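Local structure of Cow rumen GH26 endo-mannanase (6UEH) at residues F8-C17 with F125-A133; I32-F41 with P92-F100. The protein hydrolyses internal beta-1,4-mannosidic links of mannans as a family GH26 endo-mannanase and carries an accessory CBM6-like domain that binds calcium. One frame throughout, in Å; residues are numbered along the deposited sequence.

Overall arrangement
Both contacts lie in the accessory CBM6-family domain and share one calcium ion. Interaction 1 pairs strand 10-13 with strand 123-132 and supplies Glu-13, Glu-15 and Asp-126. Interaction 2 packs the 32-41 loop against the 92-100 corner, and its loop adds the carbonyl oxygens of Ser-37 and Gly-40. The centres of the two contacts are about 14 Å apart. Bonds between calcium ligands also tie them together: Glu-13 OE2 is 2.7 Å from Ser-37 OG, and Asp-126 OD2 is 2.8 Å from Ser-37 N, both probable hydrogen bonds. The centres lie about 31 and 35 Å from the centre of the chain. The catalytic module is the separate GH26 TIM barrel.

Interaction 1. Residues F8-C17 with F125-A133; sequences FPYTIEAEDC and FDTITVEEA. With CA (calcium ion), chain B.
Tyr-10 pairs with Val-130, and Ile-12 with Ile-128, through four backbone hydrogen bonds. The strands run antiparallel, at 168°. Ile-12 N gives a bond to Ile-128 O at 2.9 Å, and Val-130 N gives one to Tyr-10 O at 2.7 Å. Past the strand end, Ala-14 N reaches Asp-126 O at 3.0 Å, from well above the carbonyl plane.

At the non-hydrogen-bonded pair Thr-11 and Thr-129, the two OG1 atoms are hydrogen-bonded at 2.9 Å. Each OG1 is anti to its own carbonyl carbon (chi1 -60° in Thr-11, -65° in Thr-129), which brings the hydroxyls together across the strands.

The pairing joins the first strand of the CBM6 domain to its last, in a beta-sandwich fold. Thr-129 and Glu-131 bond through their backbones to strand 59-69 on the other side.

Apolar contacts line the face that carries Ile-12, Ile-128 and Val-130. Ile-12 and Ile-128 lie side by side, and both touch Phe-51 of the facing sheet. The tip of Ile-128, CD1, rests on Cys-17 SG at 3.8 Å and also meets Ala-14 CB. Phe-8, before a cis peptide bond to Pro-9, turns its ring edge to Val-130 O, with CE1 against Val-130 CG1.

Metal bonds fix the other end. Glu-13 binds the calcium ion through OE1 alone. Glu-15 grips it with both carboxylate oxygens, its OE1 and OE2 each at 2.5 Å. Asp-126 uses two atoms, OD1 at 2.3 Å and its backbone O at 2.7 Å from the ion. That same Asp-126 O accepts the Ala-14 bond. The calcium probably offsets the repulsion between the three gathered carboxylates.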
ATOM      1  N   PHE A   8      -9.165  23.559 -20.712  1.00 20.91           N
ATOM      2  CA  PHE A   8      -8.468  22.291 -20.890  1.00 18.21           C
ATOM      3  C   PHE A   8      -8.943  21.560 -22.147  1.00 18.22           C
ATOM      4  O   PHE A   8     -10.130  21.603 -22.479  1.00 19.15           O
ATOM      5  CB  PHE A   8      -8.649  21.410 -19.650  1.00 17.12           C
ATOM      6  CG  PHE A   8      -8.233  22.083 -18.370  1.00 18.27           C
ATOM      7  CD1 PHE A   8      -6.897  22.153 -18.012  1.00 17.07           C
ATOM      8  CD2 PHE A   8      -9.178  22.658 -17.535  1.00 19.28           C
ATOM      9  CE1 PHE A   8      -6.510  22.780 -16.840  1.00 18.87           C
ATOM     10  CE2 PHE A   8      -8.799  23.287 -16.362  1.00 20.06           C
ATOM     11  CZ  PHE A   8      -7.463  23.348 -16.014  1.00 19.45           C
ATOM     12  N   PRO A   9      -8.020  20.879 -22.850  1.00 25.15           N
ATOM     13  CA  PRO A   9      -6.597  20.736 -22.513  1.00 23.28           C
ATOM     14  C   PRO A   9      -5.806  22.033 -22.673  1.00 21.89           C
ATOM     15  O   PRO A   9      -6.132  22.876 -23.507  1.00 21.06           O
ATOM     16  CB  PRO A   9      -6.107  19.677 -23.504  1.00 23.04           C
ATOM     17  CG  PRO A   9      -7.027  19.800 -24.664  1.00 23.93           C
ATOM     18  CD  PRO A   9      -8.368  20.151 -24.083  1.00 25.03           C
ATOM     19  N   TYR A  10      -4.775  22.182 -21.852  1.00 21.91           N
ATOM     20  CA  TYR A  10      -3.995  23.408 -21.805  1.00 21.51           C
ATOM     21  C   TYR A  10      -2.533  23.118 -22.107  1.00 19.21           C
ATOM     22  O   TYR A  10      -1.880  22.373 -21.382  1.00 17.22           O
ATOM     23  CB  TYR A  10      -4.139  24.066 -20.433  1.00 23.52           C
ATOM     24  CG  TYR A  10      -3.371  25.353 -20.269  1.00 26.37           C
ATOM     25  CD1 TYR A  10      -3.754  26.503 -20.942  1.00 28.53           C
ATOM     26  CD2 TYR A  10      -2.273  25.422 -19.424  1.00 28.03           C
ATOM     27  CE1 TYR A  10      -3.058  27.684 -20.790  1.00 30.04           C
ATOM     28  CE2 TYR A  10      -1.571  26.599 -19.263  1.00 29.55           C
ATOM     29  CZ  TYR A  10      -1.971  27.727 -19.947  1.00 30.97           C
ATOM     30  OH  TYR A  10      -1.275  28.903 -19.791  1.00 33.40           O
ATOM     31  N   THR A  11      -2.028  23.701 -23.189  1.00 18.17           N
ATOM     32  CA  THR A  11      -0.637  23.512 -23.574  1.00 17.59           C
ATOM     33  C   THR A  11       0.081  24.850 -23.689  1.00 17.72           C
ATOM     34  O   THR A  11      -0.422  25.785 -24.311  1.00 17.03           O
ATOM     35  CB  THR A  11      -0.515  22.754 -24.911  1.00 18.42           C
ATOM     36  OG1 THR A  11      -1.118  21.461 -24.786  1.00 19.21           O
ATOM     37  CG2 THR A  11       0.945  22.584 -25.304  1.00 17.92           C
ATOM     38  N   ILE A  12       1.254  24.937 -23.075  1.00 17.34           N
ATOM     39  CA  ILE A  12       2.096  26.116 -23.209  1.00 18.72           C
ATOM     40  C   ILE A  12       3.469  25.770 -23.759  1.00 16.94           C
ATOM     41  O   ILE A  12       3.968  24.658 -23.563  1.00 16.15           O
ATOM     42  CB  ILE A  12       2.297  26.825 -21.871  1.00 22.64           C
ATOM     43  CG1 ILE A  12       2.794  25.826 -20.826  1.00 23.16           C
ATOM     44  CG2 ILE A  12       1.015  27.467 -21.420  1.00 26.31           C
ATOM     45  CD1 ILE A  12       3.425  26.477 -19.649  1.00 25.12           C
ATOM     46  N   GLU A  13       4.078  26.729 -24.447  1.00 16.43           N
ATOM     47  CA  GLU A  13       5.486  26.622 -24.786  1.00 16.17           C
ATOM     48  C   GLU A  13       6.273  26.836 -23.502  1.00 14.86           C
ATOM     49  O   GLU A  13       6.057  27.821 -22.800  1.00 15.58           O
ATOM     50  CB  GLU A  13       5.878  27.645 -25.854  1.00 15.45           C
ATOM     51  CG  GLU A  13       5.094  27.523 -27.151  1.00 16.92           C
ATOM     52  CD  GLU A  13       5.473  26.295 -27.959  1.00 17.91           C
ATOM     53  OE1 GLU A  13       6.531  25.696 -27.674  1.00 17.24           O
ATOM     54  OE2 GLU A  13       4.714  25.925 -28.881  1.00 18.76           O
ATOM     55  N   ALA A  14       7.165  25.908 -23.177  1.00 14.46           N
ATOM     56  CA  ALA A  14       7.882  25.989 -21.908  1.00 14.63           C
ATOM     57  C   ALA A  14       8.788  27.214 -21.871  1.00 16.39           C
ATOM     58  O   ALA A  14       9.049  27.766 -20.803  1.00 15.70           O
ATOM     59  CB  ALA A  14       8.681  24.728 -21.665  1.00 14.03           C
ATOM     60  N   GLU A  15       9.249  27.649 -23.042  1.00 15.82           N
ATOM     61  CA  GLU A  15      10.096  28.835 -23.127  1.00 16.42           C
ATOM     62  C   GLU A  15       9.336  30.099 -22.724  1.00 17.12           C
ATOM     63  O   GLU A  15       9.943  31.141 -22.478  1.00 17.28           O
ATOM     64  CB  GLU A  15      10.676  28.995 -24.540  1.00 15.73           C
ATOM     65  CG  GLU A  15       9.645  29.100 -25.664  1.00 17.26           C
ATOM     66  CD  GLU A  15       9.306  27.751 -26.280  1.00 17.13           C
ATOM     67  OE1 GLU A  15       9.475  26.721 -25.595  1.00 15.06           O
ATOM     68  OE2 GLU A  15       8.881  27.722 -27.454  1.00 19.26           O
ATOM     69  N   ASP A  16       8.011  30.004 -22.648  1.00 17.32           N
ATOM     70  CA  ASP A  16       7.190  31.136 -22.230  1.00 18.88           C
ATOM     71  C   ASP A  16       6.910  31.133 -20.723  1.00 19.37           C
ATOM     72  O   ASP A  16       6.295  32.064 -20.202  1.00 19.77           O
ATOM     73  CB  ASP A  16       5.869  31.152 -23.002  1.00 20.01           C
ATOM     74  CG  ASP A  16       6.059  31.456 -24.479  1.00 21.57           C
ATOM     75  OD1 ASP A  16       7.095  32.055 -24.835  1.00 21.50           O
ATOM     76  OD2 ASP A  16       5.170  31.100 -25.281  1.00 22.07           O
ATOM     77  N   CYS A  17       7.363  30.091 -20.028  1.00 18.23           N
ATOM     78  CA  CYS A  17       7.164  29.993 -18.580  1.00 18.84           C
ATOM     79  C   CYS A  17       7.884  31.103 -17.831  1.00 20.13           C
ATOM     80  O   CYS A  17       8.887  31.630 -18.304  1.00 20.65           O
ATOM     81  CB  CYS A  17       7.652  28.642 -18.050  1.00 18.83           C
ATOM     82  SG  CYS A  17       6.640  27.230 -18.503  1.00 22.20           S
ATOM     83  N   PHE A 125      12.742  21.398 -21.794  1.00 15.53           N
ATOM     84  CA  PHE A 125      11.288  21.385 -21.889  1.00 16.25           C
ATOM     85  C   PHE A 125      10.820  22.181 -23.104  1.00 16.95           C
ATOM     86  O   PHE A 125      11.046  23.387 -23.190  1.00 17.06           O
ATOM     87  CB  PHE A 125      10.664  21.951 -20.610  1.00 15.03           C
ATOM     88  CG  PHE A 125      10.966  21.143 -19.382  1.00 17.35           C
ATOM     89  CD1 PHE A 125      12.175  21.283 -18.721  1.00 16.96           C
ATOM     90  CD2 PHE A 125      10.039  20.241 -18.885  1.00 17.10           C
ATOM     91  CE1 PHE A 125      12.456  20.538 -17.595  1.00 16.84           C
ATOM     92  CE2 PHE A 125      10.316  19.494 -17.756  1.00 16.89           C
ATOM     93  CZ  PHE A 125      11.526  19.644 -17.109  1.00 15.93           C
ATOM     94  N   ASP A 126      10.176  21.495 -24.046  1.00 16.12           N
ATOM     95  CA  ASP A 126       9.670  22.133 -25.258  1.00 16.51           C
ATOM     96  C   ASP A 126       8.276  22.703 -25.026  1.00 16.37           C
ATOM     97  O   ASP A 126       8.042  23.895 -25.216  1.00 16.39           O
ATOM     98  CB  ASP A 126       9.649  21.133 -26.417  1.00 17.01           C
ATOM     99  CG  ASP A 126       9.163  21.749 -27.718  1.00 19.69           C
ATOM    100  OD1 ASP A 126       9.251  22.986 -27.868  1.00 19.10           O
ATOM    101  OD2 ASP A 126       8.700  20.992 -28.597  1.00 20.15           O
ATOM    102  N   THR A 127       7.353  21.833 -24.629  1.00 16.96           N
ATOM    103  CA  THR A 127       5.998  22.236 -24.274  1.00 17.02           C
ATOM    104  C   THR A 127       5.555  21.524 -23.002  1.00 17.56           C
ATOM    105  O   THR A 127       6.132  20.506 -22.616  1.00 17.28           O
ATOM    106  CB  THR A 127       4.984  21.918 -25.391  1.00 17.10           C
ATOM    107  OG1 THR A 127       4.995  20.511 -25.656  1.00 16.79           O
ATOM    108  CG2 THR A 127       5.321  22.675 -26.672  1.00 17.06           C
ATOM    109  N   ILE A 128       4.532  22.067 -22.354  1.00 15.57           N
ATOM    110  CA  ILE A 128       3.934  21.443 -21.181  1.00 15.25           C
ATOM    111  C   ILE A 128       2.422  21.383 -21.380  1.00 18.22           C
ATOM    112  O   ILE A 128       1.818  22.346 -21.852  1.00 17.74           O
ATOM    113  CB  ILE A 128       4.271  22.216 -19.892  1.00 18.64           C
ATOM    114  CG1 ILE A 128       5.789  22.360 -19.739  1.00 14.74           C
ATOM    115  CG2 ILE A 128       3.663  21.528 -18.676  1.00 14.56           C
ATOM    116  CD1 ILE A 128       6.209  23.438 -18.759  1.00 19.38           C
ATOM    117  N   THR A 129       1.817  20.251 -21.036  1.00 15.39           N
ATOM    118  CA  THR A 129       0.387  20.058 -21.256  1.00 17.57           C
ATOM    119  C   THR A 129      -0.336  19.638 -19.980  1.00 18.37           C
ATOM    120  O   THR A 129       0.094  18.717 -19.283  1.00 19.59           O
ATOM    121  CB  THR A 129       0.131  19.003 -22.356  1.00 18.02           C
ATOM    122  OG1 THR A 129       0.627  19.493 -23.608  1.00 19.46           O
ATOM    123  CG2 THR A 129      -1.353  18.712 -22.496  1.00 19.47           C
ATOM    124  N   VAL A 130      -1.431  20.329 -19.676  1.00 17.56           N
ATOM    125  CA  VAL A 130      -2.273  19.983 -18.538  1.00 15.12           C
ATOM    126  C   VAL A 130      -3.666  19.585 -19.017  1.00 17.00           C
ATOM    127  O   VAL A 130      -4.335  20.347 -19.715  1.00 17.32           O
ATOM    128  CB  VAL A 130      -2.390  21.150 -17.538  1.00 18.69           C
ATOM    129  CG1 VAL A 130      -3.204  20.733 -16.324  1.00 14.69           C
ATOM    130  CG2 VAL A 130      -1.009  21.629 -17.115  1.00 17.66           C
ATOM    131  N   GLU A 131      -4.094  18.384 -18.640  1.00 17.05           N
ATOM    132  CA  GLU A 131      -5.407  17.870 -19.017  1.00 17.98           C
ATOM    133  C   GLU A 131      -6.191  17.443 -17.786  1.00 16.91           C
ATOM    134  O   GLU A 131      -5.604  17.156 -16.745  1.00 15.20           O
ATOM    135  CB  GLU A 131      -5.265  16.683 -19.969  1.00 20.12           C
ATOM    136  CG  GLU A 131      -4.571  17.008 -21.276  1.00 24.36           C
ATOM    137  CD  GLU A 131      -4.080  15.767 -21.988  1.00 27.82           C
ATOM    138  OE1 GLU A 131      -4.579  15.474 -23.095  1.00 30.05           O
ATOM    139  OE2 GLU A 131      -3.188  15.085 -21.442  1.00 28.28           O
ATOM    140  N   GLU A 132      -7.515  17.394 -17.906  1.00 15.88           N
ATOM    141  CA  GLU A 132      -8.326  16.787 -16.860  1.00 20.76           C
ATOM    142  C   GLU A 132      -7.920  15.322 -16.731  1.00 19.72           C
ATOM    143  O   GLU A 132      -7.738  14.635 -17.735  1.00 19.48           O
ATOM    144  CB  GLU A 132      -9.818  16.928 -17.170  1.00 21.36           C
ATOM    145  CG  GLU A 132     -10.307  18.367 -17.101  1.00 22.89           C
ATOM    146  CD  GLU A 132     -11.751  18.524 -17.531  1.00 25.30           C
ATOM    147  OE1 GLU A 132     -12.294  17.589 -18.154  1.00 26.38           O
ATOM    148  OE2 GLU A 132     -12.343  19.586 -17.248  1.00 26.13           O
ATOM    149  N   ALA A 133      -7.751  14.859 -15.497  1.00 18.03           N
ATOM    150  CA  ALA A 133      -7.227  13.520 -15.258  1.00 19.31           C
ATOM    151  C   ALA A 133      -8.176  12.440 -15.754  1.00 20.65           C
ATOM    152  O   ALA A 133      -9.394  12.605 -15.724  1.00 20.95           O
ATOM    153  CB  ALA A 133      -6.935  13.316 -13.777  1.00 20.13           C
TER
HETATM  154 CA    CA B 601       8.818  25.212 -27.455  1.00 15.97          CA
HETATM  155  O   HOH W   1     -11.387  18.601 -21.257  1.00 41.13           O

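Interaction 2. Residues I32-F41 with P92-F100; sequences IKGMYSGKGF and PYYDTWTDF. With CA (calcium ion), chain B.
Trp-97 fills a hollow in the 32-41 loop, framed by Ile-32, Tyr-36 and Phe-41. This is loop packing at a corner of the CBM6 beta-sandwich, where the chain passes from strand 85-94 to strand 97-107. The branch methyl CG2 of Ile-32 sits over one face of the indole. It makes a CH-pi contact, 3.6 Å from the centroid of the five-membered ring. The far edge of the indole presses on the face of Phe-41 in an offset edge-to-face pair, planes at 65°, with CH2 of Trp-97 3.4 Å from Phe-41 CG. Phe-41 takes chi1 60°, with CG between its backbone N and carbonyl carbon, which presents that face. Tyr-36 packs its CB beside NE1. With alanine in place of Trp-97, the space between Ile-32 CG2 and the Phe-41 face would probably be left unfilled, and the loop carrying the calcium ligands Ser-37 and Gly-40 could shift.

At the corner, Lys-33 N bonds to Asp-95 O at 2.9 Å. The extended Lys-33 chain passes Thr-96 OG1 and ends in a salt bridge, Lys-33 NZ to Asp-95 OD2, whose hydrogen bond is weak. One water links Trp-97 NE1, at 2.9 Å, to Ile-32 O, at 2.7 Å.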
ATOM      1  N   ILE A  32      19.190  19.104 -29.429  1.00 14.59           N
ATOM      2  CA  ILE A  32      18.210  18.058 -29.192  1.00 14.45           C
ATOM      3  C   ILE A  32      17.683  17.634 -30.555  1.00 22.43           C
ATOM      4  O   ILE A  32      17.286  18.480 -31.357  1.00 16.30           O
ATOM      5  CB  ILE A  32      17.045  18.532 -28.294  1.00 13.33           C
ATOM      6  CG1 ILE A  32      17.576  19.094 -26.970  1.00 12.28           C
ATOM      7  CG2 ILE A  32      16.061  17.394 -28.052  1.00 13.76           C
ATOM      8  CD1 ILE A  32      18.439  18.113 -26.185  1.00 13.65           C
ATOM      9  N   LYS A  33      17.697  16.335 -30.830  1.00 17.65           N
ATOM     10  CA  LYS A  33      17.294  15.849 -32.145  1.00 22.15           C
ATOM     11  C   LYS A  33      15.802  16.060 -32.384  1.00 22.74           C
ATOM     12  O   LYS A  33      15.007  16.092 -31.445  1.00 21.98           O
ATOM     13  CB  LYS A  33      17.659  14.373 -32.303  1.00 25.76           C
ATOM     14  CG  LYS A  33      19.159  14.113 -32.274  1.00 28.92           C
ATOM     15  CD  LYS A  33      19.475  12.633 -32.401  1.00 33.31           C
ATOM     16  CE  LYS A  33      20.971  12.382 -32.324  1.00 36.44           C
ATOM     17  NZ  LYS A  33      21.289  10.926 -32.373  1.00 41.09           N
ATOM     18  N   GLY A  34      15.429  16.215 -33.649  1.00 22.01           N
ATOM     19  CA  GLY A  34      14.041  16.444 -34.001  1.00 22.93           C
ATOM     20  C   GLY A  34      13.716  17.918 -34.135  1.00 21.91           C
ATOM     21  O   GLY A  34      14.578  18.729 -34.468  1.00 21.51           O
ATOM     22  N   MET A  35      12.461  18.266 -33.872  1.00 24.09           N
ATOM     23  CA  MET A  35      11.998  19.639 -34.023  1.00 23.77           C
ATOM     24  C   MET A  35      11.204  20.101 -32.809  1.00 22.21           C
ATOM     25  O   MET A  35      10.209  19.476 -32.436  1.00 20.61           O
ATOM     26  CB  MET A  35      11.137  19.773 -35.281  1.00 29.41           C
ATOM     27  CG  MET A  35      10.535  21.157 -35.476  1.00 32.02           C
ATOM     28  SD  MET A  35      11.663  22.305 -36.287  1.00 89.25           S
ATOM     29  CE  MET A  35      10.581  23.704 -36.551  1.00 54.38           C
ATOM     30  N   TYR A  36      11.641  21.196 -32.194  1.00 19.59           N
ATOM     31  CA  TYR A  36      10.887  21.785 -31.096  1.00 18.74           C
ATOM     32  C   TYR A  36       9.704  22.588 -31.629  1.00 21.08           C
ATOM     33  O   TYR A  36       9.701  23.021 -32.785  1.00 22.41           O
ATOM     34  CB  TYR A  36      11.783  22.677 -30.224  1.00 17.13           C
ATOM     35  CG  TYR A  36      12.638  23.667 -30.989  1.00 18.38           C
ATOM     36  CD1 TYR A  36      12.066  24.728 -31.684  1.00 20.58           C
ATOM     37  CD2 TYR A  36      14.023  23.551 -30.996  1.00 17.66           C
ATOM     38  CE1 TYR A  36      12.850  25.636 -32.379  1.00 20.90           C
ATOM     39  CE2 TYR A  36      14.813  24.455 -31.684  1.00 18.98           C
ATOM     40  CZ  TYR A  36      14.223  25.494 -32.373  1.00 20.62           C
ATOM     41  OH  TYR A  36      15.007  26.393 -33.058  1.00 22.78           O
ATOM     42  N   SER A  37       8.698  22.772 -30.784  1.00 18.50           N
ATOM     43  CA  SER A  37       7.565  23.618 -31.116  1.00 20.47           C
ATOM     44  C   SER A  37       7.897  25.066 -30.763  1.00 19.58           C
ATOM     45  O   SER A  37       8.655  25.323 -29.831  1.00 17.38           O
ATOM     46  CB  SER A  37       6.309  23.150 -30.375  1.00 21.45           C
ATOM     47  OG  SER A  37       5.189  23.949 -30.704  1.00 23.86           O
ATOM     48  N   GLY A  38       7.342  26.009 -31.515  1.00 22.59           N
ATOM     49  CA  GLY A  38       7.580  27.415 -31.245  1.00 23.52           C
ATOM     50  C   GLY A  38       8.997  27.859 -31.564  1.00 23.34           C
ATOM     51  O   GLY A  38       9.636  27.322 -32.470  1.00 23.50           O
ATOM     52  N   LYS A  39       9.493  28.835 -30.812  1.00 23.19           N
ATOM     53  CA  LYS A  39      10.784  29.447 -31.111  1.00 24.85           C
ATOM     54  C   LYS A  39      11.957  28.674 -30.518  1.00 21.98           C
ATOM     55  O   LYS A  39      13.111  28.929 -30.858  1.00 22.72           O
ATOM     56  CB  LYS A  39      10.809  30.892 -30.609  1.00 27.59           C
ATOM     57  CG  LYS A  39       9.820  31.805 -31.314  1.00 33.07           C
ATOM     58  CD  LYS A  39       9.899  33.226 -30.782  1.00 36.45           C
ATOM     59  CE  LYS A  39       8.967  34.153 -31.547  1.00 41.31           C
ATOM     60  NZ  LYS A  39       9.016  35.547 -31.024  1.00 44.06           N
ATOM     61  N   GLY A  40      11.665  27.733 -29.629  1.00 22.57           N
ATOM     62  CA  GLY A  40      12.713  26.935 -29.018  1.00 20.56           C
ATOM     63  C   GLY A  40      12.235  26.131 -27.828  1.00 19.52           C
ATOM     64  O   GLY A  40      11.169  25.521 -27.864  1.00 15.97           O
ATOM     65  N   PHE A  41      13.031  26.125 -26.764  1.00 15.34           N
ATOM     66  CA  PHE A  41      12.656  25.399 -25.558  1.00 15.05           C
ATOM     67  C   PHE A  41      13.232  26.046 -24.305  1.00 15.95           C
ATOM     68  O   PHE A  41      14.069  26.945 -24.383  1.00 16.36           O
ATOM     69  CB  PHE A  41      13.110  23.937 -25.649  1.00 14.93           C
ATOM     70  CG  PHE A  41      14.598  23.763 -25.819  1.00 15.38           C
ATOM     71  CD1 PHE A  41      15.427  23.636 -24.713  1.00 15.34           C
ATOM     72  CD2 PHE A  41      15.163  23.708 -27.084  1.00 16.19           C
ATOM     73  CE1 PHE A  41      16.791  23.470 -24.867  1.00 16.89           C
ATOM     74  CE2 PHE A  41      16.529  23.538 -27.244  1.00 17.50           C
ATOM     75  CZ  PHE A  41      17.344  23.419 -26.134  1.00 17.87           C
ATOM     76  N   PRO A  92      14.521   9.519 -18.059  1.00 17.47           N
ATOM     77  CA  PRO A  92      15.610   8.798 -18.729  1.00 18.64           C
ATOM     78  C   PRO A  92      16.406   9.691 -19.676  1.00 17.78           C
ATOM     79  O   PRO A  92      15.996  10.816 -19.962  1.00 17.31           O
ATOM     80  CB  PRO A  92      14.877   7.701 -19.512  1.00 20.22           C
ATOM     81  CG  PRO A  92      13.562   7.543 -18.817  1.00 19.36           C
ATOM     82  CD  PRO A  92      13.206   8.916 -18.334  1.00 16.78           C
ATOM     83  N   TYR A  93      17.542   9.190 -20.146  1.00 18.60           N
ATOM     84  CA  TYR A  93      18.298   9.880 -21.181  1.00 18.38           C
ATOM     85  C   TYR A  93      17.465   9.969 -22.454  1.00 18.54           C
ATOM     86  O   TYR A  93      17.141   8.950 -23.069  1.00 19.76           O
ATOM     87  CB  TYR A  93      19.620   9.161 -21.454  1.00 20.37           C
ATOM     88  CG  TYR A  93      20.463   9.797 -22.538  1.00 22.32           C
ATOM     89  CD1 TYR A  93      21.329  10.842 -22.247  1.00 21.81           C
ATOM     90  CD2 TYR A  93      20.404   9.340 -23.850  1.00 23.61           C
ATOM     91  CE1 TYR A  93      22.107  11.422 -23.231  1.00 22.07           C
ATOM     92  CE2 TYR A  93      21.178   9.914 -24.841  1.00 24.16           C
ATOM     93  CZ  TYR A  93      22.026  10.955 -24.526  1.00 23.69           C
ATOM     94  OH  TYR A  93      22.798  11.528 -25.509  1.00 23.81           O
ATOM     95  N   TYR A  94      17.103  11.191 -22.828  1.00 17.38           N
ATOM     96  CA  TYR A  94      16.365  11.447 -24.061  1.00 18.16           C
ATOM     97  C   TYR A  94      17.124  12.457 -24.907  1.00 16.29           C
ATOM     98  O   TYR A  94      17.205  13.627 -24.538  1.00 13.76           O
ATOM     99  CB  TYR A  94      14.959  11.984 -23.766  1.00 18.77           C
ATOM    100  CG  TYR A  94      13.996  10.993 -23.151  1.00 20.96           C
ATOM    101  CD1 TYR A  94      13.986   9.659 -23.540  1.00 21.54           C
ATOM    102  CD2 TYR A  94      13.085  11.401 -22.184  1.00 21.21           C
ATOM    103  CE1 TYR A  94      13.096   8.759 -22.977  1.00 23.72           C
ATOM    104  CE2 TYR A  94      12.196  10.514 -21.619  1.00 22.30           C
ATOM    105  CZ  TYR A  94      12.204   9.196 -22.015  1.00 23.53           C
ATOM    106  OH  TYR A  94      11.312   8.316 -21.445  1.00 24.40           O
ATOM    107  N   ASP A  95      17.673  12.018 -26.037  1.00 16.70           N
ATOM    108  CA  ASP A  95      18.436  12.915 -26.900  1.00 18.32           C
ATOM    109  C   ASP A  95      17.555  13.482 -28.012  1.00 19.16           C
ATOM    110  O   ASP A  95      18.017  14.227 -28.879  1.00 19.91           O
ATOM    111  CB  ASP A  95      19.655  12.193 -27.488  1.00 21.47           C
ATOM    112  CG  ASP A  95      19.283  11.126 -28.507  1.00 25.21           C
ATOM    113  OD1 ASP A  95      18.109  10.702 -28.562  1.00 25.73           O
ATOM    114  OD2 ASP A  95      20.188  10.694 -29.251  1.00 27.24           O
ATOM    115  N   THR A  96      16.281  13.108 -27.966  1.00 18.61           N
ATOM    116  CA  THR A  96      15.274  13.547 -28.922  1.00 19.12           C
ATOM    117  C   THR A  96      14.030  13.934 -28.129  1.00 18.09           C
ATOM    118  O   THR A  96      13.799  13.392 -27.049  1.00 16.76           O
ATOM    119  CB  THR A  96      14.938  12.439 -29.943  1.00 22.59           C
ATOM    120  OG1 THR A  96      16.152  11.902 -30.480  1.00 25.57           O
ATOM    121  CG2 THR A  96      14.084  12.976 -31.080  1.00 18.53           C
ATOM    122  N   TRP A  97      13.244  14.876 -28.643  1.00 16.78           N
ATOM    123  CA  TRP A  97      12.042  15.319 -27.941  1.00 16.69           C
ATOM    124  C   TRP A  97      11.093  14.151 -27.686  1.00 18.09           C
ATOM    125  O   TRP A  97      10.715  13.429 -28.607  1.00 19.15           O
ATOM    126  CB  TRP A  97      11.332  16.423 -28.725  1.00 16.44           C
ATOM    127  CG  TRP A  97      12.136  17.673 -28.818  1.00 15.19           C
ATOM    128  CD1 TRP A  97      12.643  18.243 -29.949  1.00 15.90           C
ATOM    129  CD2 TRP A  97      12.548  18.508 -27.727  1.00 14.50           C
ATOM    130  NE1 TRP A  97      13.339  19.386 -29.631  1.00 15.44           N
ATOM    131  CE2 TRP A  97      13.296  19.570 -28.274  1.00 14.99           C
ATOM    132  CE3 TRP A  97      12.354  18.460 -26.340  1.00 13.81           C
ATOM    133  CZ2 TRP A  97      13.849  20.577 -27.483  1.00 15.47           C
ATOM    134  CZ3 TRP A  97      12.907  19.461 -25.558  1.00 12.54           C
ATOM    135  CH2 TRP A  97      13.646  20.503 -26.131  1.00 13.00           C
ATOM    136  N   THR A  98      10.721  13.975 -26.422  1.00 18.03           N
ATOM    137  CA  THR A  98       9.934  12.825 -25.997  1.00 18.63           C
ATOM    138  C   THR A  98       8.854  13.236 -24.998  1.00 17.57           C
ATOM    139  O   THR A  98       9.121  13.994 -24.066  1.00 14.88           O
ATOM    140  CB  THR A  98      10.834  11.747 -25.352  1.00 20.27           C
ATOM    141  OG1 THR A  98      11.979  11.511 -26.185  1.00 20.42           O
ATOM    142  CG2 THR A  98      10.067  10.444 -25.157  1.00 22.34           C
ATOM    143  N   ASP A  99       7.634  12.745 -25.193  1.00 18.43           N
ATOM    144  CA  ASP A  99       6.575  12.972 -24.215  1.00 20.54           C
ATOM    145  C   ASP A  99       6.879  12.221 -22.926  1.00 20.53           C
ATOM    146  O   ASP A  99       7.170  11.026 -22.954  1.00 21.50           O
ATOM    147  CB  ASP A  99       5.215  12.536 -24.760  1.00 24.60           C
ATOM    148  CG  ASP A  99       4.583  13.578 -25.654  1.00 28.52           C
ATOM    149  OD1 ASP A  99       4.932  14.769 -25.517  1.00 28.64           O
ATOM    150  OD2 ASP A  99       3.731  13.208 -26.487  1.00 32.17           O
ATOM    151  N   PHE A 100       6.816  12.923 -21.800  1.00 19.12           N
ATOM    152  CA  PHE A 100       7.012  12.290 -20.504  1.00 18.43           C
ATOM    153  C   PHE A 100       5.802  12.521 -19.605  1.00 19.67           C
ATOM    154  O   PHE A 100       5.265  13.625 -19.545  1.00 18.82           O
ATOM    155  CB  PHE A 100       8.280  12.811 -19.822  1.00 17.26           C
ATOM    156  CG  PHE A 100       8.642  12.057 -18.574  1.00 17.74           C
ATOM    157  CD1 PHE A 100       9.391  10.893 -18.645  1.00 18.08           C
ATOM    158  CD2 PHE A 100       8.220  12.500 -17.331  1.00 17.85           C
ATOM    159  CE1 PHE A 100       9.718  10.189 -17.503  1.00 19.29           C
ATOM    160  CE2 PHE A 100       8.542  11.800 -16.182  1.00 19.10           C
ATOM    161  CZ  PHE A 100       9.293  10.645 -16.269  1.00 19.75           C
TER
HETATM  162 CA    CA B 601       8.818  25.212 -27.455  1.00 15.97          CA
HETATM  163  O   HOH W   2      15.553  20.597 -31.101  1.00 16.39           O